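Local coordinates for protein 4-hydroxybutyrate CoA-transferase (PDB 3EH7) that probably transfers coenzyme A between acyl-CoA thioesters and small carboxylic acids such as acetate or 4-hydroxybutyrate, at residues V104-V109 with Y293-V298; G196-A201 with V393-I398; A399-K404 with E411-I416. All blocks are in the same frame, centred on the assembly; numbering follows the deposited sequence.

Contact 1. Residues V104-V109 with Y293-V298; sequences VFFYEV and YPVDYV
V295 presses a methyl group onto the ring of F106. Its CG2 stands 3.4 Å from the centroid of the F106 ring and only 4° off the ring normal. This is a CH-pi contact over the middle of one face. The six ring carbons therefore lie at nearly equal distances from CG2. CG2 points away from the V295 backbone N, and CG1 takes the place between that N and the carbonyl carbon. The two methyls share the work: CG1 lies 3.5 Å from the backbone O of F106 while CG2 sits on the ring. F106 in turn has CG opposite its own backbone N (chi1 -166°), which carries the ring across to V295.

Y107 takes part mainly near its backbone. Its CB lies 3.7 Å from the carbonyl O of V295, and its ring leads away. The carbonyl O of Y107 meets the CA of D296 at 3.3 Å in a CA-H...O contact, with an angle of 134° at the hydrogen. No conventional hydrogen bond crosses between the two segments. The carboxylate of D296 turns elsewhere and forms a salt bridge with R114 through OD2.

The contact is buried and joins a loop in the N-terminal family region to a short helix in the C-terminal one. P294 is the N-cap residue of helix 295-298, and its carbonyl O accepts from the N atoms of Y297 and V298. On the side away from that helix, E108 OE2 forms a salt bridge with K402 NZ of the second subunit. The backbone N of Y107 is bound by D343 of helix 341-350, whose side the F106 ring also touches. P110 of helix 109-114 packs on both V295 and D296.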
loop_
_atom_site.group_PDB
_atom_site.type_symbol
_atom_site.label_atom_id
_atom_site.label_comp_id
_atom_site.label_asym_id
_atom_site.label_seq_id
_atom_site.Cartn_x
_atom_site.Cartn_y
_atom_site.Cartn_z
ATOM N N VAL A 104 4.921 11.009 -2.480
ATOM C CA VAL A 104 4.855 10.097 -3.601
ATOM C C VAL A 104 5.536 8.822 -3.142
ATOM O O VAL A 104 6.370 8.874 -2.261
ATOM C CB VAL A 104 5.568 10.704 -4.836
ATOM C CG1 VAL A 104 6.993 11.018 -4.499
ATOM C CG2 VAL A 104 5.441 9.776 -6.067
ATOM N N PHE A 105 5.160 7.678 -3.688
ATOM C CA PHE A 105 5.946 6.468 -3.459
ATOM C C PHE A 105 7.215 6.574 -4.304
ATOM O O PHE A 105 7.160 6.961 -5.453
ATOM C CB PHE A 105 5.191 5.225 -3.876
ATOM C CG PHE A 105 4.055 4.849 -2.953
ATOM C CD1 PHE A 105 4.185 4.953 -1.585
ATOM C CD2 PHE A 105 2.859 4.345 -3.485
ATOM C CE1 PHE A 105 3.136 4.584 -0.739
ATOM C CE2 PHE A 105 1.834 3.952 -2.652
ATOM C CZ PHE A 105 1.968 4.090 -1.265
ATOM N N PHE A 106 8.344 6.208 -3.740
ATOM C CA PHE A 106 9.628 6.352 -4.432
ATOM C C PHE A 106 9.612 5.641 -5.809
ATOM O O PHE A 106 9.990 6.232 -6.817
ATOM C CB PHE A 106 10.737 5.818 -3.528
ATOM C CG PHE A 106 12.137 6.188 -3.962
ATOM C CD1 PHE A 106 12.387 7.097 -4.989
ATOM C CD2 PHE A 106 13.221 5.619 -3.308
ATOM C CE1 PHE A 106 13.695 7.395 -5.360
ATOM C CE2 PHE A 106 14.509 5.928 -3.664
ATOM C CZ PHE A 106 14.756 6.823 -4.686
ATOM N N TYR A 107 9.155 4.389 -5.857
ATOM C CA TYR A 107 9.078 3.650 -7.131
ATOM C C TYR A 107 8.199 4.292 -8.213
ATOM O O TYR A 107 8.361 3.992 -9.383
ATOM C CB TYR A 107 8.683 2.175 -6.913
ATOM C CG TYR A 107 7.201 1.952 -6.845
ATOM C CD1 TYR A 107 6.528 2.099 -5.653
ATOM C CD2 TYR A 107 6.453 1.640 -7.998
ATOM C CE1 TYR A 107 5.162 1.902 -5.564
ATOM C CE2 TYR A 107 5.079 1.455 -7.917
ATOM C CZ TYR A 107 4.449 1.592 -6.686
ATOM O OH TYR A 107 3.099 1.421 -6.532
ATOM N N GLU A 108 7.275 5.167 -7.814
ATOM C CA GLU A 108 6.365 5.846 -8.713
ATOM C C GLU A 108 6.912 7.145 -9.303
ATOM O O GLU A 108 6.343 7.689 -10.255
ATOM C CB GLU A 108 5.042 6.163 -7.996
ATOM C CG GLU A 108 3.905 5.219 -8.316
ATOM C CD GLU A 108 2.569 5.716 -7.772
ATOM O OE1 GLU A 108 2.409 5.812 -6.539
ATOM O OE2 GLU A 108 1.675 6.041 -8.592
ATOM N N VAL A 109 7.997 7.654 -8.735
ATOM C CA VAL A 109 8.560 8.920 -9.193
ATOM C C VAL A 109 8.920 8.951 -10.686
ATOM O O VAL A 109 8.554 9.901 -11.387
ATOM C CB VAL A 109 9.764 9.311 -8.315
ATOM C CG1 VAL A 109 10.529 10.462 -8.918
ATOM C CG2 VAL A 109 9.254 9.630 -6.894
ATOM N N TYR A 293 19.729 -0.194 -11.060
ATOM C CA TYR A 293 18.608 0.069 -11.969
ATOM C C TYR A 293 17.815 1.248 -11.420
ATOM O O TYR A 293 17.890 1.569 -10.226
ATOM C CB TYR A 293 17.686 -1.136 -12.072
ATOM C CG TYR A 293 18.336 -2.407 -12.539
ATOM C CD1 TYR A 293 19.035 -3.219 -11.655
ATOM C CD2 TYR A 293 18.240 -2.806 -13.880
ATOM C CE1 TYR A 293 19.630 -4.392 -12.089
ATOM C CE2 TYR A 293 18.832 -3.948 -14.330
ATOM C CZ TYR A 293 19.514 -4.760 -13.443
ATOM O OH TYR A 293 20.123 -5.919 -13.925
ATOM N N PRO A 294 17.032 1.898 -12.285
ATOM C CA PRO A 294 16.203 2.983 -11.807
ATOM C C PRO A 294 15.146 2.523 -10.803
ATOM O O PRO A 294 14.737 1.333 -10.749
ATOM C CB PRO A 294 15.586 3.574 -13.087
ATOM C CG PRO A 294 15.856 2.607 -14.158
ATOM C CD PRO A 294 17.000 1.758 -13.749
ATOM N N VAL A 295 14.719 3.473 -9.991
ATOM C CA VAL A 295 13.915 3.139 -8.831
ATOM C C VAL A 295 12.557 2.488 -9.194
ATOM O O VAL A 295 12.021 1.693 -8.403
ATOM C CB VAL A 295 13.759 4.354 -7.882
ATOM C CG1 VAL A 295 12.891 5.493 -8.550
ATOM C CG2 VAL A 295 13.193 3.885 -6.511
ATOM N N ASP A 296 12.015 2.804 -10.386
ATOM C CA ASP A 296 10.756 2.218 -10.813
ATOM C C ASP A 296 10.894 0.740 -11.129
ATOM O O ASP A 296 9.889 0.050 -11.253
ATOM C CB ASP A 296 10.120 2.975 -11.991
ATOM C CG ASP A 296 11.018 3.057 -13.210
ATOM O OD1 ASP A 296 12.244 3.230 -13.077
ATOM O OD2 ASP A 296 10.475 3.022 -14.310
ATOM N N TYR A 297 12.124 0.245 -11.267
ATOM C CA TYR A 297 12.356 -1.171 -11.354
ATOM C C TYR A 297 12.634 -1.749 -9.978
ATOM O O TYR A 297 11.870 -2.607 -9.484
ATOM C CB TYR A 297 13.493 -1.480 -12.353
ATOM C CG TYR A 297 13.799 -2.952 -12.475
ATOM C CD1 TYR A 297 12.997 -3.788 -13.239
ATOM C CD2 TYR A 297 14.880 -3.514 -11.803
ATOM C CE1 TYR A 297 13.266 -5.144 -13.347
ATOM C CE2 TYR A 297 15.166 -4.848 -11.914
ATOM C CZ TYR A 297 14.366 -5.660 -12.687
ATOM O OH TYR A 297 14.654 -6.975 -12.758
ATOM N N VAL A 298 13.668 -1.239 -9.304
ATOM C CA VAL A 298 14.140 -1.852 -8.040
ATOM C C VAL A 298 13.106 -1.842 -6.920
ATOM O O VAL A 298 12.967 -2.848 -6.188
ATOM C CB VAL A 298 15.467 -1.253 -7.538
ATOM C CG1 VAL A 298 15.970 -1.958 -6.228
ATOM C CG2 VAL A 298 16.531 -1.310 -8.648
#

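Contact 2. Residues G196-A201 with V393-I398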
loop_
_atom_site.group_PDB
_atom_site.type_symbol
_atom_site.label_atom_id
_atom_site.label_comp_id
_atom_site.label_asym_id
_atom_site.label_seq_id
_atom_site.Cartn_x
_atom_site.Cartn_y
_atom_site.Cartn_z
ATOM N N GLY A 196 26.079 1.198 19.650
ATOM C CA GLY A 196 25.897 1.079 21.098
ATOM C C GLY A 196 25.224 -0.243 21.437
ATOM O O GLY A 196 24.918 -1.041 20.540
ATOM N N GLU A 197 24.984 -0.483 22.721
ATOM C CA GLU A 197 24.394 -1.757 23.151
ATOM C C GLU A 197 22.891 -1.866 22.756
ATOM O O GLU A 197 22.397 -2.959 22.519
ATOM C CB GLU A 197 24.643 -2.016 24.648
ATOM C CG GLU A 197 23.450 -1.817 25.588
ATOM C CD GLU A 197 23.748 -2.274 27.031
ATOM O OE1 GLU A 197 24.700 -1.748 27.657
ATOM O OE2 GLU A 197 23.019 -3.163 27.541
ATOM N N VAL A 198 22.191 -0.740 22.675
ATOM C CA VAL A 198 20.825 -0.727 22.167
ATOM C C VAL A 198 20.841 -1.233 20.722
ATOM O O VAL A 198 20.117 -2.163 20.386
ATOM C CB VAL A 198 20.153 0.678 22.270
ATOM C CG1 VAL A 198 18.970 0.792 21.322
ATOM C CG2 VAL A 198 19.694 0.963 23.707
ATOM N N GLU A 199 21.709 -0.661 19.888
ATOM C CA GLU A 199 21.783 -1.049 18.478
ATOM C C GLU A 199 22.236 -2.492 18.311
ATOM O O GLU A 199 21.775 -3.217 17.428
ATOM C CB GLU A 199 22.720 -0.129 17.705
ATOM C CG GLU A 199 22.183 1.269 17.524
ATOM C CD GLU A 199 22.425 2.164 18.733
ATOM O OE1 GLU A 199 23.233 1.816 19.622
ATOM O OE2 GLU A 199 21.798 3.230 18.796
ATOM N N GLU A 200 23.139 -2.908 19.162
ATOM C CA GLU A 200 23.599 -4.273 19.127
ATOM C C GLU A 200 22.465 -5.259 19.419
ATOM O O GLU A 200 22.328 -6.271 18.731
ATOM C CB GLU A 200 24.733 -4.469 20.135
ATOM C CG GLU A 200 25.473 -5.768 19.940
ATOM C CD GLU A 200 26.422 -6.096 21.088
ATOM O OE1 GLU A 200 26.454 -5.340 22.086
ATOM O OE2 GLU A 200 27.118 -7.128 20.995
ATOM N N ALA A 201 21.683 -4.958 20.455
ATOM C CA ALA A 201 20.523 -5.768 20.824
ATOM C C ALA A 201 19.516 -5.847 19.667
ATOM O O ALA A 201 19.011 -6.926 19.354
ATOM C CB ALA A 201 19.840 -5.203 22.104
ATOM N N VAL A 393 10.835 -4.467 15.893
ATOM C CA VAL A 393 11.970 -4.910 16.712
ATOM C C VAL A 393 12.613 -3.753 17.463
ATOM O O VAL A 393 12.950 -2.717 16.859
ATOM C CB VAL A 393 13.065 -5.589 15.845
ATOM C CG1 VAL A 393 14.236 -6.006 16.707
ATOM C CG2 VAL A 393 12.504 -6.804 15.070
ATOM N N THR A 394 12.751 -3.922 18.778
ATOM C CA THR A 394 13.529 -3.011 19.611
ATOM C C THR A 394 14.623 -3.775 20.348
ATOM O O THR A 394 14.738 -4.986 20.208
ATOM C CB THR A 394 12.663 -2.270 20.631
ATOM O OG1 THR A 394 12.280 -3.173 21.671
ATOM C CG2 THR A 394 11.425 -1.646 19.971
ATOM N N GLU A 395 15.418 -3.051 21.131
ATOM C CA GLU A 395 16.396 -3.666 22.029
ATOM C C GLU A 395 15.738 -4.581 23.041
ATOM O O GLU A 395 16.431 -5.374 23.634
ATOM C CB GLU A 395 17.245 -2.615 22.768
ATOM C CG GLU A 395 16.511 -1.732 23.824
ATOM C CD GLU A 395 15.996 -0.396 23.256
ATOM O OE1 GLU A 395 15.593 -0.345 22.061
ATOM O OE2 GLU A 395 15.994 0.603 24.012
ATOM N N TYR A 396 14.419 -4.474 23.245
ATOM C CA TYR A 396 13.743 -5.324 24.236
ATOM C C TYR A 396 13.074 -6.541 23.627
ATOM O O TYR A 396 12.580 -7.373 24.358
ATOM C CB TYR A 396 12.754 -4.521 25.087
ATOM C CG TYR A 396 13.466 -3.483 25.913
ATOM C CD1 TYR A 396 14.126 -3.831 27.086
ATOM C CD2 TYR A 396 13.503 -2.148 25.500
ATOM C CE1 TYR A 396 14.821 -2.857 27.845
ATOM C CE2 TYR A 396 14.182 -1.177 26.233
ATOM C CZ TYR A 396 14.846 -1.546 27.387
ATOM O OH TYR A 396 15.505 -0.563 28.064
ATOM N N GLY A 397 13.091 -6.667 22.301
ATOM C CA GLY A 397 12.616 -7.895 21.662
ATOM C C GLY A 397 11.847 -7.692 20.369
ATOM O O GLY A 397 11.929 -6.654 19.728
ATOM N N ILE A 398 11.091 -8.715 20.003
ATOM C CA ILE A 398 10.505 -8.827 18.684
ATOM C C ILE A 398 8.990 -8.922 18.869
ATOM O O ILE A 398 8.538 -9.669 19.763
ATOM C CB ILE A 398 11.003 -10.140 17.974
ATOM C CG1 ILE A 398 12.515 -10.088 17.692
ATOM C CG2 ILE A 398 10.254 -10.393 16.696
ATOM C CD1 ILE A 398 13.186 -11.478 17.556
#
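V198 and A201 pack on E395 in a small surface contact between the start of a helix and a beta hairpin turn. Helix 197-208 supplies V198 and A201, one turn apart. E395 lies in the type I turn from T394 to G397, which links the antiparallel strands 391-394 and 397-400. No hydrogen bond crosses between the segments, so van der Waals packing carries the contact.

A201 meets the base of E395. Its CB is 3.7 Å from the CB of E395 and equally near the carbonyl O of that residue. V198 meets the other end. Its two methyls lie over one face of the carboxylate, CG1 3.6 Å from OE1 of E395 and CG2 3.7 Å from OE2. The bend of the E395 chain at chi2 (-93°) turns the carboxylate so that its face lies against the valine methyls. The acid group thus has an apolar neighbour here. S362 OG hydrogen-bonds OE2, and OE1 also has a hydrogen bond outside the two segments.

The turn has its own bonds. T394 N gives to G397 O at 3.0 Å, and G397 N gives to T394 O at 3.1 Å. T394 OG1 accepts from Y396 N at 3.0 Å, which makes an ST turn. G397 has a positive phi of 142°, where a CB would press on the preceding carbonyl O. On the helix, G196 is the N-cap residue.

Beyond the turn, Y396 meets H418 edge-to-face and makes a cation-pi contact with R422. Helix 197-208 runs on beside the hairpin. Farther along it, I202 and N205 touch V393, and N205 and E208 touch I398. The hairpin forms one edge of the large mixed sheet within this chain, where strand 391-394 is paired with strand 355-359.

Contact 3. Residues A399-K404 with E411-I416; sequences AQLKGK and EALIAI
Strand 399-400 passes beside helix 411-414, with the CA atoms of A399 and A412 5.8 Å apart, and then enters a type II turn from L401 to K404. Small side chains allow this approach. The CB atoms of A399 and A412 meet at 4.1 Å. I416 adds its CD1, which lies 3.8 Å from A399 CB. The I416 chain reaches the strand because CG1 stands between its backbone N and carbonyl carbon (chi1 66°) and then extends.

L401 and L413 cross at about a right angle. CD2 of L401 touches CG of L413 at 4.0 Å. K404 offers only its aliphatic part, with CD 4.1 Å from A412 CB. Its chain runs extended back alongside the strand end and bends only at its last torsion, where NZ donates to the carbonyl O of Q400 at 2.6 Å. That bond lies in the carbonyl plane. It ties K404 to the residue just before the turn, in addition to the K404 N to L401 O bond. G403 has a positive phi of 90°, as a type II turn favours.

Strand 397-400 is an edge strand of the mixed sheet within this chain. V392 of neighbouring strand 391-394 touches L401, L413 and I416. I372 of strand 372-373 touches L413 and I416, and helix 419-433 packs against I414.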
loop_
_atom_site.group_PDB
_atom_site.type_symbol
_atom_site.label_atom_id
_atom_site.label_comp_id
_atom_site.label_asym_id
_atom_site.label_seq_id
_atom_site.Cartn_x
_atom_site.Cartn_y
_atom_site.Cartn_z
ATOM N N ALA A 399 8.218 -8.194 18.052
ATOM C CA ALA A 399 6.761 -8.378 17.985
ATOM C C ALA A 399 6.334 -8.637 16.553
ATOM O O ALA A 399 6.823 -7.950 15.660
ATOM C CB ALA A 399 6.041 -7.134 18.507
ATOM N N GLN A 400 5.475 -9.623 16.311
ATOM C CA GLN A 400 4.848 -9.759 14.987
ATOM C C GLN A 400 3.375 -9.361 15.089
ATOM O O GLN A 400 2.622 -9.943 15.865
ATOM C CB GLN A 400 5.012 -11.164 14.376
ATOM C CG GLN A 400 4.493 -11.259 12.871
ATOM C CD GLN A 400 4.810 -12.616 12.189
ATOM O OE1 GLN A 400 4.928 -13.644 12.872
ATOM N NE2 GLN A 400 4.947 -12.616 10.831
ATOM N N LEU A 401 2.980 -8.342 14.328
ATOM C CA LEU A 401 1.651 -7.732 14.484
ATOM C C LEU A 401 0.609 -8.297 13.543
ATOM O O LEU A 401 -0.583 -8.161 13.790
ATOM C CB LEU A 401 1.742 -6.223 14.274
ATOM C CG LEU A 401 2.734 -5.457 15.150
ATOM C CD1 LEU A 401 2.593 -3.957 14.867
ATOM C CD2 LEU A 401 2.517 -5.732 16.655
ATOM N N LYS A 402 1.058 -8.906 12.450
ATOM C CA LYS A 402 0.128 -9.433 11.441
ATOM C C LYS A 402 -0.722 -10.529 12.025
ATOM O O LYS A 402 -0.185 -11.473 12.565
ATOM C CB LYS A 402 0.875 -9.980 10.220
ATOM C CG LYS A 402 1.383 -8.901 9.302
ATOM C CD LYS A 402 1.502 -9.406 7.830
ATOM C CE LYS A 402 1.148 -8.300 6.854
ATOM N NZ LYS A 402 1.607 -8.577 5.462
ATOM N N GLY A 403 -2.042 -10.393 11.930
ATOM C CA GLY A 403 -2.964 -11.390 12.473
ATOM C C GLY A 403 -3.367 -11.111 13.910
ATOM O O GLY A 403 -4.268 -11.793 14.440
ATOM N N LYS A 404 -2.724 -10.129 14.570
ATOM C CA LYS A 404 -3.094 -9.801 15.948
ATOM C C LYS A 404 -4.219 -8.776 15.972
ATOM O O LYS A 404 -4.292 -7.845 15.124
ATOM C CB LYS A 404 -1.896 -9.315 16.763
ATOM C CG LYS A 404 -0.843 -10.416 17.056
ATOM C CD LYS A 404 0.271 -9.888 17.971
ATOM C CE LYS A 404 1.176 -11.001 18.568
ATOM N NZ LYS A 404 1.864 -11.832 17.539
ATOM N N GLU A 411 -0.591 -5.043 23.490
ATOM C CA GLU A 411 0.168 -5.853 24.444
ATOM C C GLU A 411 1.549 -6.249 23.908
ATOM O O GLU A 411 2.556 -6.122 24.622
ATOM C CB GLU A 411 -0.633 -7.099 24.805
ATOM C CG GLU A 411 -1.793 -6.798 25.719
ATOM C CD GLU A 411 -2.738 -7.974 25.933
ATOM O OE1 GLU A 411 -2.670 -8.971 25.187
ATOM O OE2 GLU A 411 -3.569 -7.890 26.853
ATOM N N ALA A 412 1.589 -6.697 22.655
ATOM C CA ALA A 412 2.846 -7.091 22.006
ATOM C C ALA A 412 3.862 -5.940 21.913
ATOM O O ALA A 412 5.076 -6.144 22.101
ATOM C CB ALA A 412 2.575 -7.661 20.603
ATOM N N LEU A 413 3.372 -4.739 21.604
ATOM C CA LEU A 413 4.254 -3.566 21.467
ATOM C C LEU A 413 4.704 -3.057 22.856
ATOM O O LEU A 413 5.834 -2.600 23.030
ATOM C CB LEU A 413 3.529 -2.462 20.682
ATOM C CG LEU A 413 3.259 -2.755 19.201
ATOM C CD1 LEU A 413 2.320 -1.710 18.583
ATOM C CD2 LEU A 413 4.596 -2.771 18.492
ATOM N N ILE A 414 3.820 -3.166 23.842
ATOM C CA ILE A 414 4.133 -2.715 25.188
ATOM C C ILE A 414 5.298 -3.519 25.749
ATOM O O ILE A 414 6.210 -2.954 26.341
ATOM C CB ILE A 414 2.906 -2.782 26.127
ATOM C CG1 ILE A 414 1.922 -1.650 25.778
ATOM C CG2 ILE A 414 3.328 -2.643 27.568
ATOM C CD1 ILE A 414 0.582 -1.771 26.447
ATOM N N ALA A 415 5.289 -4.818 25.497
ATOM C CA ALA A 415 6.340 -5.701 26.003
ATOM C C ALA A 415 7.706 -5.396 25.403
ATOM O O ALA A 415 8.706 -5.761 25.993
ATOM C CB ALA A 415 5.966 -7.178 25.779
ATOM N N ILE A 416 7.762 -4.700 24.263
ATOM C CA ILE A 416 9.045 -4.296 23.681
ATOM C C ILE A 416 9.317 -2.783 23.780
ATOM O O ILE A 416 10.326 -2.290 23.305
ATOM C CB ILE A 416 9.235 -4.848 22.242
ATOM C CG1 ILE A 416 8.252 -4.251 21.237
ATOM C CG2 ILE A 416 9.055 -6.358 22.248
ATOM C CD1 ILE A 416 8.562 -4.642 19.774
#

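Overall arrangement
Contact 1 is in the core, its centre about 11 Å from the centre of the chain. Contact 2 is at the surface, and contact 3 is buried but peripheral. Contacts 2 and 3 share strand 397-400 and touch, with T394 OG1 and I416 O 2.7 Å apart in a probable hydrogen bond. Contact 1 lies apart, its centre about 31 Å from each of theirs. None has a conventional hydrogen bond between its segments. Contact 1 relies on a methyl over an aromatic face, contact 2 on apolar groups against a glutamate chain, contact 3 on aliphatic packing. E108 of contact 1 pairs with K402 of the second subunit, and K402 of contact 3 with E108 of that subunit.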